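Local coordinates for NANS (YJHS), A 9-O-acetyl N-acetylneuraminic acid esterase (Escherichia coli O157:H7 EDL933, PDB 3PT5), which hydrolyses the 9-O-acetyl group of 9-O-acetyl-N-acetylneuraminic acid, a host sialic acid on which the bacterium can probably grow only with this esterase, at residues A[21-26]-A[172-177]; A[112-117]-A[122-127]; A[135-140]-A[200-205]. All blocks are in the same frame, centred on the assembly; numbering follows the deposited sequence.

Contact 1 (A[21-26]-A[172-177]); sequences YYVLTV and RAALVK
Val23 on the strand and Ala174 on the helix mark the closest backbone approach, with their CA atoms 7.1 Å apart, a spacing consistent with the small alanine side chain. Val23 supplies the whole strand half of the contact and divides its two methyls between successive helix residues. CG1, set opposite the backbone N about the CA–CB bond (chi1 171°), meets the single methyl of Ala174, at 3.9 Å from Val23 CG1 to Ala174 CB. The other branch, CG2, lies beside the backbone N and packs on one leucine methyl, Val23 CG2 to Leu175 CD2 measuring 4.1 Å. Leu175 CD2 also lies 4.2 Å from Val23 CB, so this methyl rests against the root of the valine fork as well as one prong. The Leu175 CA–CB bond does not aim at the strand; the branch is brought in by its CD2, and the two side chains lie at a slant to one another.

This is the helix-on-sheet packing of the SGNH hydrolase fold. Helix 162-176 belongs to the beta-alpha-beta crossover that leads from strand 122-130 to the parallel strand 182-189, and strand 20-28 lies between those two in the sheet. The apolar layer continues onto both neighbouring strands: Val23 also touches Val127 and Phe183, while Ala174 reaches Val127 and Leu55. No hydrogen bond joins 21-26 directly to 172-177, but one amide just beyond the helix serves both. Asn181 OD1 is bonded to the backbone N of Tyr21, and Asn181 ND2 to the carbonyl O of Ala174. Nearer the middle of the helix, the hydroxyls of Thr25 and Thr171 are hydrogen-bonded, a polar pairing at the margin of the buried methyl cluster.

Contact 2 (A[112-117]-A[122-127]); sequences RKLLPF and AGILIV
Ile124 meets Leu114 and Leu115 with successive atoms of one branch. Its CD1 sits against the base of the first leucine, 4.1 Å separating Ile124 CD1 from Leu114 CB. The carbon before it, CG1, takes a methyl of the second, with Leu115 CD1 to Ile124 CG1 again 4.1 Å. Ile124 CG1 stands beside its backbone N (chi1 -61°), which leaves CG2 outside both contacts. Leu115 reaches the strand differently: CG is turned anti to the backbone N (chi1 -169°), and it is the CD1 branch that crosses the isoleucine at a slant. The same methyl grazes the strand backbone, Leu115 CD1 lying 4.5 Å from Ala122 O. The backbones are closest at this point, where Leu115 CA and Ile124 CA are 6.9 Å apart.

One shell out, Ile118, in the short link between the segments, also touches Ile124. Leu114 also packs on Val327 and Ile330 of helix 315-335, while Leu115 lies beside His49 and Arg51. Arg51 NH2 is hydrogen-bonded to Ala122 O, and backbone bonds to Arg51 and Lys53 hold Ile124 in the sheet.

Farther out, Lys113 NZ forms a salt bridge with Asp324 and hydrogen bonds to Ser323 OG and Arg319 O, and Arg112 NH2 binds Ala47 O. The chain then tightens into a 3-10 turn, with Phe117 N bonded to Leu114 O at 2.9 Å, and turns back into strand 122-130, a helix-to-strand connection of the SGNH alpha/beta fold.

Carbon meets carbon in the principal contacts here, and no hydrogen bond crosses between 112-117 and 122-127; the grip is dispersive and hydrophobic, and the directional bonds lie outside the contact, in the sheet and at Lys113.

Contact 3 (A[135-140]-A[200-205]); sequences AFTAGS and YASHPQ
Phe136 and His203 form the aromatic part of the contact, an offset edge-to-face pair in which the phenyl edge is directed to the imidazole face. The ring centroids are 5.0 Å apart and the planes stand at 84°, close to perpendicular. The approach is displaced to one flank of each ring: Phe136 CD2 is 3.5 Å from His203 CD2, and the next atom along, Phe136 CE2, is 3.7 Å from His203 NE2. His203 reaches this position because its CG is anti to the backbone N (chi1 176°), carrying the ring across to the phenylalanine. Phe136 continues onto His206 and Met210 of helix 203-218.

The van der Waals part is a single close approach, Thr137 CG2 lying 3.3 Å from Ser202 OG. The methyl stands beside the threonine N, and this places OG1 between N and the carbonyl carbon (chi1 70°), directed to other partners.

Hydrogen bonds leave the two segments rather than joining them. Asp194 grips the loop twice, OD1 with Thr137 OG1 and OD2 with the backbone N of Phe136, and Thr137 OG1 has a second partner in Thr197 OG1. Ser202 OG is bonded to Asp199 OD2, while His203 NE2 binds Gln190 OE1, which probably helps to restrain the imidazole's rotation. Within 200-205, His203 N bonds Tyr200 O at 3.1 Å, a turn leading into helix 203-218.

Segment 135-140 follows strand 122-130, and residues 200-205 come after strand 182-189, so the contact joins excursions from the C-terminal ends of parallel strands, the end where SGNH hydrolases carry their active site. The polar groups are thus oriented by residues outside the two segments, Asp194, Asp199 and Gln190, while the near-perpendicular rings supply the main direct contact.

Overall arrangement
Contacts 1 and 2 share the central sheet, in which strands 20-28 and 122-130 are parallel neighbours. Their centres are about 12 Å apart, and they touch directly through backbone pairs such as Leu24 O with Val127 N and through Ala174 against Val127. Helix 162-176 packs on one face of this pair and the helix 107-114 end on the other, the layered arrangement of the SGNH fold. Contact 2 is nested within the chain loop closed by contact 1. Contact 3 lies apart, its centre about 27 Å from contact 1 and about 32 Å from contact 2, across the chain's centre from the latter. Along the chain it interleaves with contact 1, joining the loop after strand 122-130 to the region leading into helix 203-218.

Contact 1 (A[21-26]-A[172-177])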
ATOM      1  N   TYR A  21     -14.304  10.419   8.152  1.00 12.27           N
ATOM      2  CA  TYR A  21     -13.638   9.463   7.245  1.00 12.29           C
ATOM      3  C   TYR A  21     -13.586   8.065   7.837  1.00 11.96           C
ATOM      4  O   TYR A  21     -13.441   7.889   9.039  1.00 11.90           O
ATOM      5  CB  TYR A  21     -12.198   9.891   6.918  1.00 11.51           C
ATOM      6  CG  TYR A  21     -12.138  11.169   6.084  1.00  9.54           C
ATOM      7  CD1 TYR A  21     -12.163  11.090   4.708  1.00 11.08           C
ATOM      8  CD2 TYR A  21     -12.066  12.436   6.686  1.00 13.80           C
ATOM      9  CE1 TYR A  21     -12.132  12.213   3.920  1.00 12.57           C
ATOM     10  CE2 TYR A  21     -12.025  13.599   5.886  1.00 13.62           C
ATOM     11  CZ  TYR A  21     -12.066  13.456   4.500  1.00 14.62           C
ATOM     12  OH  TYR A  21     -12.052  14.519   3.623  1.00 17.83           O
ATOM     13  N   TYR A  22     -13.706   7.083   6.950  1.00 12.00           N
ATOM     14  CA  TYR A  22     -13.343   5.703   7.251  1.00 12.07           C
ATOM     15  C   TYR A  22     -11.870   5.629   6.876  1.00 11.42           C
ATOM     16  O   TYR A  22     -11.507   5.960   5.768  1.00 11.69           O
ATOM     17  CB  TYR A  22     -14.120   4.740   6.369  1.00 12.06           C
ATOM     18  CG  TYR A  22     -15.558   4.484   6.764  1.00 14.88           C
ATOM     19  CD1 TYR A  22     -16.015   3.182   6.956  1.00 20.34           C
ATOM     20  CD2 TYR A  22     -16.467   5.516   6.904  1.00 19.08           C
ATOM     21  CE1 TYR A  22     -17.340   2.919   7.292  1.00 20.01           C
ATOM     22  CE2 TYR A  22     -17.805   5.259   7.252  1.00 19.22           C
ATOM     23  CZ  TYR A  22     -18.224   3.950   7.451  1.00 19.47           C
ATOM     24  OH  TYR A  22     -19.542   3.676   7.797  1.00 20.46           O
ATOM     25  N   VAL A  23     -11.054   5.209   7.824  1.00 11.84           N
ATOM     26  CA  VAL A  23      -9.596   5.287   7.742  1.00 12.08           C
ATOM     27  C   VAL A  23      -9.045   3.885   7.457  1.00 12.39           C
ATOM     28  O   VAL A  23      -9.431   2.912   8.104  1.00 10.87           O
ATOM     29  CB  VAL A  23      -8.976   5.876   9.040  1.00 13.44           C
ATOM     30  CG1 VAL A  23      -7.462   5.743   9.026  1.00 12.03           C
ATOM     31  CG2 VAL A  23      -9.381   7.352   9.247  1.00 12.04           C
ATOM     32  N   LEU A  24      -8.173   3.787   6.446  1.00 11.81           N
ATOM     33  CA  LEU A  24      -7.500   2.525   6.136  1.00 11.10           C
ATOM     34  C   LEU A  24      -6.011   2.828   6.010  1.00 10.90           C
ATOM     35  O   LEU A  24      -5.636   3.702   5.251  1.00 10.76           O
ATOM     36  CB  LEU A  24      -8.052   1.941   4.834  1.00 12.59           C
ATOM     37  CG  LEU A  24      -7.626   0.543   4.397  1.00 14.62           C
ATOM     38  CD1 LEU A  24      -8.286  -0.541   5.295  1.00 14.20           C
ATOM     39  CD2 LEU A  24      -7.998   0.335   2.937  1.00 16.98           C
ATOM     40  N   THR A  25      -5.182   2.136   6.798  1.00  9.35           N
ATOM     41  CA  THR A  25      -3.726   2.277   6.703  1.00 10.12           C
ATOM     42  C   THR A  25      -3.203   1.266   5.685  1.00  9.81           C
ATOM     43  O   THR A  25      -3.662   0.160   5.637  1.00  9.93           O
ATOM     44  CB  THR A  25      -3.074   2.040   8.068  1.00 11.32           C
ATOM     45  OG1 THR A  25      -3.485   3.104   8.941  1.00 10.21           O
ATOM     46  CG2 THR A  25      -1.546   2.060   7.974  1.00 10.94           C
ATOM     47  N   VAL A  26      -2.226   1.679   4.878  1.00  9.14           N
ATOM     48  CA  VAL A  26      -1.642   0.821   3.852  1.00 10.26           C
ATOM     49  C   VAL A  26      -0.161   0.815   4.126  1.00 10.17           C
ATOM     50  O   VAL A  26       0.445   1.886   4.223  1.00 11.43           O
ATOM     51  CB  VAL A  26      -1.957   1.321   2.417  1.00 10.61           C
ATOM     52  CG1 VAL A  26      -1.347   0.375   1.386  1.00 11.35           C
ATOM     53  CG2 VAL A  26      -3.470   1.370   2.232  1.00 10.73           C
ATOM     54  N   ARG A 172      -2.488   7.217  14.092  1.00 16.21           N
ATOM     55  CA  ARG A 172      -3.052   7.978  15.213  1.00 17.59           C
ATOM     56  C   ARG A 172      -3.503   9.340  14.731  1.00 17.54           C
ATOM     57  O   ARG A 172      -4.584   9.775  15.089  1.00 18.40           O
ATOM     58  CB  ARG A 172      -2.007   8.189  16.294  1.00 18.38           C
ATOM     59  CG  ARG A 172      -1.826   7.059  17.240  1.00 21.61           C
ATOM     60  CD  ARG A 172      -0.670   7.415  18.168  1.00 26.60           C
ATOM     61  NE  ARG A 172      -0.571   6.503  19.300  1.00 31.16           N
ATOM     62  CZ  ARG A 172       0.558   6.208  19.939  1.00 32.71           C
ATOM     63  NH1 ARG A 172       1.714   6.750  19.560  1.00 33.16           N
ATOM     64  NH2 ARG A 172       0.524   5.366  20.970  1.00 33.70           N
ATOM     65  N   ALA A 173      -2.685  10.000  13.905  1.00 17.42           N
ATOM     66  CA  ALA A 173      -2.970  11.346  13.408  1.00 17.27           C
ATOM     67  C   ALA A 173      -4.265  11.340  12.626  1.00 17.51           C
ATOM     68  O   ALA A 173      -5.055  12.283  12.699  1.00 17.95           O
ATOM     69  CB  ALA A 173      -1.826  11.869  12.521  1.00 17.18           C
ATOM     70  N   ALA A 174      -4.478  10.264  11.866  1.00 17.28           N
ATOM     71  CA  ALA A 174      -5.679  10.160  11.057  1.00 17.29           C
ATOM     72  C   ALA A 174      -6.930  10.069  11.931  1.00 18.06           C
ATOM     73  O   ALA A 174      -7.975  10.644  11.590  1.00 18.35           O
ATOM     74  CB  ALA A 174      -5.582   8.959  10.120  1.00 17.14           C
ATOM     75  N   LEU A 175      -6.817   9.349  13.039  1.00 18.25           N
ATOM     76  CA  LEU A 175      -7.942   9.168  13.978  1.00 19.77           C
ATOM     77  C   LEU A 175      -8.186  10.413  14.824  1.00 20.54           C
ATOM     78  O   LEU A 175      -9.336  10.823  15.028  1.00 21.00           O
ATOM     79  CB  LEU A 175      -7.754   7.910  14.836  1.00 19.53           C
ATOM     80  CG  LEU A 175      -7.671   6.596  14.018  1.00 20.06           C
ATOM     81  CD1 LEU A 175      -7.362   5.386  14.907  1.00 21.45           C
ATOM     82  CD2 LEU A 175      -8.936   6.355  13.185  1.00 21.39           C
ATOM     83  N   VAL A 176      -7.103  11.033  15.283  1.00 21.47           N
ATOM     84  CA  VAL A 176      -7.144  12.282  16.063  1.00 22.17           C
ATOM     85  C   VAL A 176      -7.733  13.486  15.322  1.00 22.46           C
ATOM     86  O   VAL A 176      -8.329  14.378  15.945  1.00 22.57           O
ATOM     87  CB  VAL A 176      -5.712  12.635  16.571  1.00 21.40           C
ATOM     88  CG1 VAL A 176      -5.599  14.109  16.995  1.00 24.05           C
ATOM     89  CG2 VAL A 176      -5.306  11.697  17.658  1.00 22.69           C
ATOM     90  N   LYS A 177      -7.562  13.518  14.004  1.00 22.92           N
ATOM     91  CA  LYS A 177      -8.097  14.583  13.146  1.00 23.56           C
ATOM     92  C   LYS A 177      -9.580  14.863  13.341  1.00 23.14           C
ATOM     93  O   LYS A 177      -9.997  16.006  13.255  1.00 24.30           O
ATOM     94  CB  LYS A 177      -7.840  14.286  11.668  1.00 24.09           C
ATOM     95  CG  LYS A 177      -6.428  14.659  11.188  1.00 25.63           C
ATOM     96  CD  LYS A 177      -6.439  15.052   9.731  1.00 28.06           C
ATOM     97  CE  LYS A 177      -5.024  15.167   9.188  1.00 28.59           C
ATOM     98  NZ  LYS A 177      -4.289  16.396   9.586  1.00 29.36           N
TER

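Contact 2 (A[112-117]-A[122-127])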
ATOM      1  N   ARG A 112     -11.739   3.512  -4.009  1.00 10.70           N
ATOM      2  CA  ARG A 112     -12.848   3.743  -4.929  1.00 12.89           C
ATOM      3  C   ARG A 112     -13.852   2.607  -4.832  1.00 12.67           C
ATOM      4  O   ARG A 112     -15.050   2.846  -4.849  1.00 12.49           O
ATOM      5  CB  ARG A 112     -12.372   3.935  -6.375  1.00 13.43           C
ATOM      6  CG  ARG A 112     -13.530   4.011  -7.383  1.00 21.27           C
ATOM      7  CD  ARG A 112     -13.013   4.154  -8.812  1.00 28.10           C
ATOM      8  NE  ARG A 112     -13.107   5.548  -9.236  1.00 34.37           N
ATOM      9  CZ  ARG A 112     -12.193   6.480  -8.992  1.00 35.96           C
ATOM     10  NH1 ARG A 112     -11.070   6.173  -8.347  1.00 36.58           N
ATOM     11  NH2 ARG A 112     -12.410   7.721  -9.410  1.00 36.45           N
ATOM     12  N   LYS A 113     -13.361   1.379  -4.668  1.00 12.30           N
ATOM     13  CA  LYS A 113     -14.277   0.229  -4.614  1.00 12.08           C
ATOM     14  C   LYS A 113     -15.034   0.107  -3.285  1.00 13.09           C
ATOM     15  O   LYS A 113     -16.105  -0.502  -3.239  1.00 14.23           O
ATOM     16  CB  LYS A 113     -13.554  -1.070  -4.996  1.00 11.53           C
ATOM     17  CG  LYS A 113     -13.170  -1.093  -6.475  1.00 10.80           C
ATOM     18  CD  LYS A 113     -12.228  -2.272  -6.807  1.00  9.49           C
ATOM     19  CE  LYS A 113     -11.745  -2.187  -8.272  1.00 11.79           C
ATOM     20  NZ  LYS A 113     -10.929  -3.381  -8.579  1.00 13.22           N
ATOM     21  N   LEU A 114     -14.489   0.700  -2.220  1.00 12.76           N
ATOM     22  CA  LEU A 114     -15.164   0.768  -0.903  1.00 12.12           C
ATOM     23  C   LEU A 114     -16.205   1.902  -0.800  1.00 12.69           C
ATOM     24  O   LEU A 114     -17.195   1.788  -0.071  1.00 12.31           O
ATOM     25  CB  LEU A 114     -14.138   0.983   0.192  1.00 12.80           C
ATOM     26  CG  LEU A 114     -13.174  -0.126   0.588  1.00 12.23           C
ATOM     27  CD1 LEU A 114     -12.110   0.457   1.548  1.00 16.16           C
ATOM     28  CD2 LEU A 114     -13.953  -1.284   1.275  1.00 15.82           C
ATOM     29  N   LEU A 115     -15.976   2.993  -1.529  1.00 12.52           N
ATOM     30  CA  LEU A 115     -16.774   4.200  -1.355  1.00 13.59           C
ATOM     31  C   LEU A 115     -18.272   3.955  -1.508  1.00 14.42           C
ATOM     32  O   LEU A 115     -19.048   4.534  -0.753  1.00 14.12           O
ATOM     33  CB  LEU A 115     -16.293   5.304  -2.322  1.00 14.40           C
ATOM     34  CG  LEU A 115     -16.815   6.725  -2.122  1.00 14.76           C
ATOM     35  CD1 LEU A 115     -16.251   7.397  -0.888  1.00 15.30           C
ATOM     36  CD2 LEU A 115     -16.467   7.480  -3.383  1.00 16.48           C
ATOM     37  N   PRO A 116     -18.696   3.077  -2.454  1.00 15.05           N
ATOM     38  CA  PRO A 116     -20.161   2.980  -2.598  1.00 15.66           C
ATOM     39  C   PRO A 116     -20.848   2.394  -1.384  1.00 16.32           C
ATOM     40  O   PRO A 116     -22.071   2.508  -1.252  1.00 17.40           O
ATOM     41  CB  PRO A 116     -20.333   2.031  -3.785  1.00 17.29           C
ATOM     42  CG  PRO A 116     -19.060   2.064  -4.512  1.00 16.65           C
ATOM     43  CD  PRO A 116     -17.997   2.324  -3.520  1.00 16.08           C
ATOM     44  N   PHE A 117     -20.074   1.797  -0.485  1.00 14.42           N
ATOM     45  CA  PHE A 117     -20.630   1.087   0.658  1.00 14.40           C
ATOM     46  C   PHE A 117     -20.724   1.879   1.964  1.00 14.53           C
ATOM     47  O   PHE A 117     -21.212   1.378   2.992  1.00 14.95           O
ATOM     48  CB  PHE A 117     -19.820  -0.190   0.849  1.00 15.54           C
ATOM     49  CG  PHE A 117     -19.978  -1.152  -0.275  1.00 15.18           C
ATOM     50  CD1 PHE A 117     -21.088  -1.997  -0.337  1.00 16.26           C
ATOM     51  CD2 PHE A 117     -19.040  -1.203  -1.286  1.00 16.36           C
ATOM     52  CE1 PHE A 117     -21.230  -2.892  -1.389  1.00 19.13           C
ATOM     53  CE2 PHE A 117     -19.166  -2.084  -2.315  1.00 15.88           C
ATOM     54  CZ  PHE A 117     -20.267  -2.939  -2.377  1.00 18.79           C
ATOM     55  N   ALA A 122     -19.653  10.559   4.535  1.00 11.28           N
ATOM     56  CA  ALA A 122     -18.333  10.036   4.879  1.00 11.03           C
ATOM     57  C   ALA A 122     -17.425   9.973   3.665  1.00 11.23           C
ATOM     58  O   ALA A 122     -17.889   9.829   2.516  1.00 11.05           O
ATOM     59  CB  ALA A 122     -18.472   8.644   5.481  1.00 11.30           C
ATOM     60  N   GLY A 123     -16.124  10.080   3.902  1.00 10.34           N
ATOM     61  CA  GLY A 123     -15.161   9.822   2.845  1.00 10.48           C
ATOM     62  C   GLY A 123     -14.247   8.681   3.285  1.00 10.34           C
ATOM     63  O   GLY A 123     -14.461   8.082   4.316  1.00 10.44           O
ATOM     64  N   ILE A 124     -13.226   8.413   2.482  1.00 11.29           N
ATOM     65  CA  ILE A 124     -12.245   7.388   2.779  1.00 11.01           C
ATOM     66  C   ILE A 124     -10.902   8.116   2.900  1.00 11.05           C
ATOM     67  O   ILE A 124     -10.591   8.961   2.051  1.00 10.88           O
ATOM     68  CB  ILE A 124     -12.126   6.322   1.629  1.00 11.41           C
ATOM     69  CG1 ILE A 124     -13.446   5.536   1.364  1.00 13.47           C
ATOM     70  CG2 ILE A 124     -10.956   5.384   1.915  1.00 12.49           C
ATOM     71  CD1 ILE A 124     -13.747   4.439   2.373  1.00 14.79           C
ATOM     72  N   LEU A 125     -10.142   7.783   3.945  1.00 10.64           N
ATOM     73  CA  LEU A 125      -8.847   8.411   4.237  1.00 11.61           C
ATOM     74  C   LEU A 125      -7.812   7.319   4.310  1.00 11.47           C
ATOM     75  O   LEU A 125      -7.813   6.513   5.229  1.00 11.26           O
ATOM     76  CB  LEU A 125      -8.850   9.194   5.558  1.00 12.09           C
ATOM     77  CG  LEU A 125      -7.527   9.865   5.972  1.00 13.21           C
ATOM     78  CD1 LEU A 125      -7.035  10.836   4.912  1.00 12.89           C
ATOM     79  CD2 LEU A 125      -7.660  10.546   7.336  1.00 14.82           C
ATOM     80  N   ILE A 126      -6.930   7.276   3.308  1.00 10.99           N
ATOM     81  CA  ILE A 126      -5.856   6.280   3.294  1.00 11.70           C
ATOM     82  C   ILE A 126      -4.627   6.856   4.013  1.00 11.46           C
ATOM     83  O   ILE A 126      -4.319   8.039   3.864  1.00 11.84           O
ATOM     84  CB  ILE A 126      -5.491   5.918   1.822  1.00 10.91           C
ATOM     85  CG1 ILE A 126      -6.681   5.232   1.115  1.00 11.78           C
ATOM     86  CG2 ILE A 126      -4.216   5.082   1.720  1.00 12.01           C
ATOM     87  CD1 ILE A 126      -7.385   4.133   1.853  1.00 13.26           C
ATOM     88  N   VAL A 127      -3.964   6.011   4.800  1.00 11.22           N
ATOM     89  CA  VAL A 127      -2.739   6.370   5.510  1.00 11.06           C
ATOM     90  C   VAL A 127      -1.558   5.557   4.887  1.00 10.84           C
ATOM     91  O   VAL A 127      -1.319   4.429   5.266  1.00 10.77           O
ATOM     92  CB  VAL A 127      -2.858   6.133   7.057  1.00 10.55           C
ATOM     93  CG1 VAL A 127      -1.592   6.609   7.795  1.00 11.74           C
ATOM     94  CG2 VAL A 127      -4.104   6.839   7.619  1.00 10.57           C
TER

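Contact 3 (A[135-140]-A[200-205])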
ATOM      1  N   ALA A 135      12.328  -4.345   5.191  1.00 11.47           N
ATOM      2  CA  ALA A 135      12.354  -5.708   5.723  1.00 10.55           C
ATOM      3  C   ALA A 135      12.491  -5.713   7.230  1.00 11.27           C
ATOM      4  O   ALA A 135      12.833  -4.704   7.800  1.00 11.08           O
ATOM      5  CB  ALA A 135      13.519  -6.484   5.117  1.00 11.21           C
ATOM      6  N   PHE A 136      12.262  -6.874   7.832  1.00 11.97           N
ATOM      7  CA  PHE A 136      12.545  -7.046   9.259  1.00 12.21           C
ATOM      8  C   PHE A 136      13.962  -7.480   9.529  1.00 12.70           C
ATOM      9  O   PHE A 136      14.489  -7.211  10.619  1.00 13.08           O
ATOM     10  CB  PHE A 136      11.591  -8.063   9.880  1.00 11.76           C
ATOM     11  CG  PHE A 136      10.189  -7.536  10.057  1.00 11.89           C
ATOM     12  CD1 PHE A 136       9.830  -6.784  11.186  1.00 10.42           C
ATOM     13  CD2 PHE A 136       9.226  -7.761   9.074  1.00 12.09           C
ATOM     14  CE1 PHE A 136       8.527  -6.302  11.334  1.00 11.96           C
ATOM     15  CE2 PHE A 136       7.912  -7.266   9.209  1.00 10.65           C
ATOM     16  CZ  PHE A 136       7.565  -6.537  10.349  1.00 11.95           C
ATOM     17  N   THR A 137      14.567  -8.158   8.555  1.00 12.85           N
ATOM     18  CA  THR A 137      15.884  -8.782   8.773  1.00 14.43           C
ATOM     19  C   THR A 137      17.064  -8.123   8.046  1.00 14.54           C
ATOM     20  O   THR A 137      18.205  -8.621   8.100  1.00 16.35           O
ATOM     21  CB  THR A 137      15.835 -10.326   8.533  1.00 14.52           C
ATOM     22  OG1 THR A 137      15.650 -10.633   7.134  1.00 14.38           O
ATOM     23  CG2 THR A 137      14.716 -10.971   9.345  1.00 16.51           C
ATOM     24  N   ALA A 138      16.787  -7.019   7.346  1.00 15.42           N
ATOM     25  CA  ALA A 138      17.802  -6.276   6.607  1.00 15.08           C
ATOM     26  C   ALA A 138      17.271  -4.890   6.346  1.00 15.23           C
ATOM     27  O   ALA A 138      16.052  -4.683   6.275  1.00 15.48           O
ATOM     28  CB  ALA A 138      18.110  -6.963   5.299  1.00 14.76           C
ATOM     29  N   GLY A 139      18.179  -3.929   6.211  1.00 15.05           N
ATOM     30  CA  GLY A 139      17.820  -2.585   5.813  1.00 15.71           C
ATOM     31  C   GLY A 139      18.234  -1.564   6.854  1.00 16.03           C
ATOM     32  O   GLY A 139      18.149  -1.834   8.043  1.00 16.60           O
ATOM     33  N   SER A 140      18.691  -0.406   6.392  1.00 17.25           N
ATOM     34  CA  SER A 140      19.050   0.711   7.271  1.00 18.91           C
ATOM     35  C   SER A 140      17.881   1.139   8.160  1.00 19.32           C
ATOM     36  O   SER A 140      16.742   1.131   7.722  1.00 18.76           O
ATOM     37  CB  SER A 140      19.542   1.893   6.419  1.00 19.21           C
ATOM     38  OG  SER A 140      18.641   2.154   5.357  1.00 23.64           O
ATOM     39  N   TYR A 200      15.367 -15.558   7.473  1.00 18.63           N
ATOM     40  CA  TYR A 200      13.943 -15.471   7.104  1.00 18.64           C
ATOM     41  C   TYR A 200      13.011 -16.029   8.170  1.00 18.18           C
ATOM     42  O   TYR A 200      11.867 -15.594   8.285  1.00 16.93           O
ATOM     43  CB  TYR A 200      13.692 -16.233   5.794  1.00 19.45           C
ATOM     44  CG  TYR A 200      13.736 -17.737   5.965  1.00 20.98           C
ATOM     45  CD1 TYR A 200      12.571 -18.463   6.191  1.00 21.74           C
ATOM     46  CD2 TYR A 200      14.958 -18.419   5.943  1.00 23.68           C
ATOM     47  CE1 TYR A 200      12.605 -19.834   6.371  1.00 24.69           C
ATOM     48  CE2 TYR A 200      15.002 -19.783   6.125  1.00 26.68           C
ATOM     49  CZ  TYR A 200      13.822 -20.485   6.332  1.00 26.81           C
ATOM     50  OH  TYR A 200      13.882 -21.841   6.514  1.00 29.03           O
ATOM     51  N   ALA A 201      13.499 -17.007   8.939  1.00 17.73           N
ATOM     52  CA  ALA A 201      12.650 -17.710   9.884  1.00 17.37           C
ATOM     53  C   ALA A 201      12.320 -16.872  11.115  1.00 16.81           C
ATOM     54  O   ALA A 201      11.364 -17.182  11.843  1.00 18.05           O
ATOM     55  CB  ALA A 201      13.271 -19.042  10.262  1.00 18.00           C
ATOM     56  N   SER A 202      13.072 -15.790  11.339  1.00 16.45           N
ATOM     57  CA  SER A 202      12.731 -14.857  12.408  1.00 16.36           C
ATOM     58  C   SER A 202      11.559 -13.917  12.044  1.00 15.75           C
ATOM     59  O   SER A 202      11.006 -13.269  12.910  1.00 16.32           O
ATOM     60  CB  SER A 202      13.945 -14.025  12.811  1.00 17.56           C
ATOM     61  OG  SER A 202      14.402 -13.267  11.715  1.00 20.78           O
ATOM     62  N   HIS A 203      11.191 -13.842  10.771  1.00 15.58           N
ATOM     63  CA  HIS A 203      10.165 -12.874  10.354  1.00 14.24           C
ATOM     64  C   HIS A 203       8.835 -13.091  11.091  1.00 13.87           C
ATOM     65  O   HIS A 203       8.266 -12.122  11.609  1.00 14.35           O
ATOM     66  CB  HIS A 203       9.979 -12.900   8.823  1.00 13.15           C
ATOM     67  CG  HIS A 203       8.879 -12.014   8.326  1.00 12.46           C
ATOM     68  ND1 HIS A 203       7.545 -12.270   8.569  1.00 12.10           N
ATOM     69  CD2 HIS A 203       8.915 -10.900   7.552  1.00 10.19           C
ATOM     70  CE1 HIS A 203       6.808 -11.332   7.991  1.00 11.18           C
ATOM     71  NE2 HIS A 203       7.619 -10.478   7.387  1.00 14.04           N
ATOM     72  N   PRO A 204       8.352 -14.344  11.192  1.00 14.04           N
ATOM     73  CA  PRO A 204       7.031 -14.444  11.884  1.00 14.77           C
ATOM     74  C   PRO A 204       6.964 -13.805  13.274  1.00 15.59           C
ATOM     75  O   PRO A 204       6.004 -13.071  13.577  1.00 15.24           O
ATOM     76  CB  PRO A 204       6.774 -15.955  11.917  1.00 14.83           C
ATOM     77  CG  PRO A 204       7.440 -16.455  10.650  1.00 15.02           C
ATOM     78  CD  PRO A 204       8.723 -15.632  10.557  1.00 13.86           C
ATOM     79  N   GLN A 205       7.976 -14.038  14.107  1.00 16.17           N
ATOM     80  CA  GLN A 205       7.963 -13.403  15.414  1.00 17.43           C
ATOM     81  C   GLN A 205       8.155 -11.892  15.360  1.00 16.67           C
ATOM     82  O   GLN A 205       7.522 -11.178  16.122  1.00 17.41           O
ATOM     83  CB  GLN A 205       8.911 -14.075  16.406  1.00 18.50           C
ATOM     84  CG  GLN A 205       8.365 -15.416  16.965  1.00 24.00           C
ATOM     85  CD  GLN A 205       6.830 -15.437  17.194  1.00 28.99           C
ATOM     86  OE1 GLN A 205       6.286 -14.729  18.061  1.00 33.10           O
ATOM     87  NE2 GLN A 205       6.137 -16.275  16.421  1.00 31.18           N
TER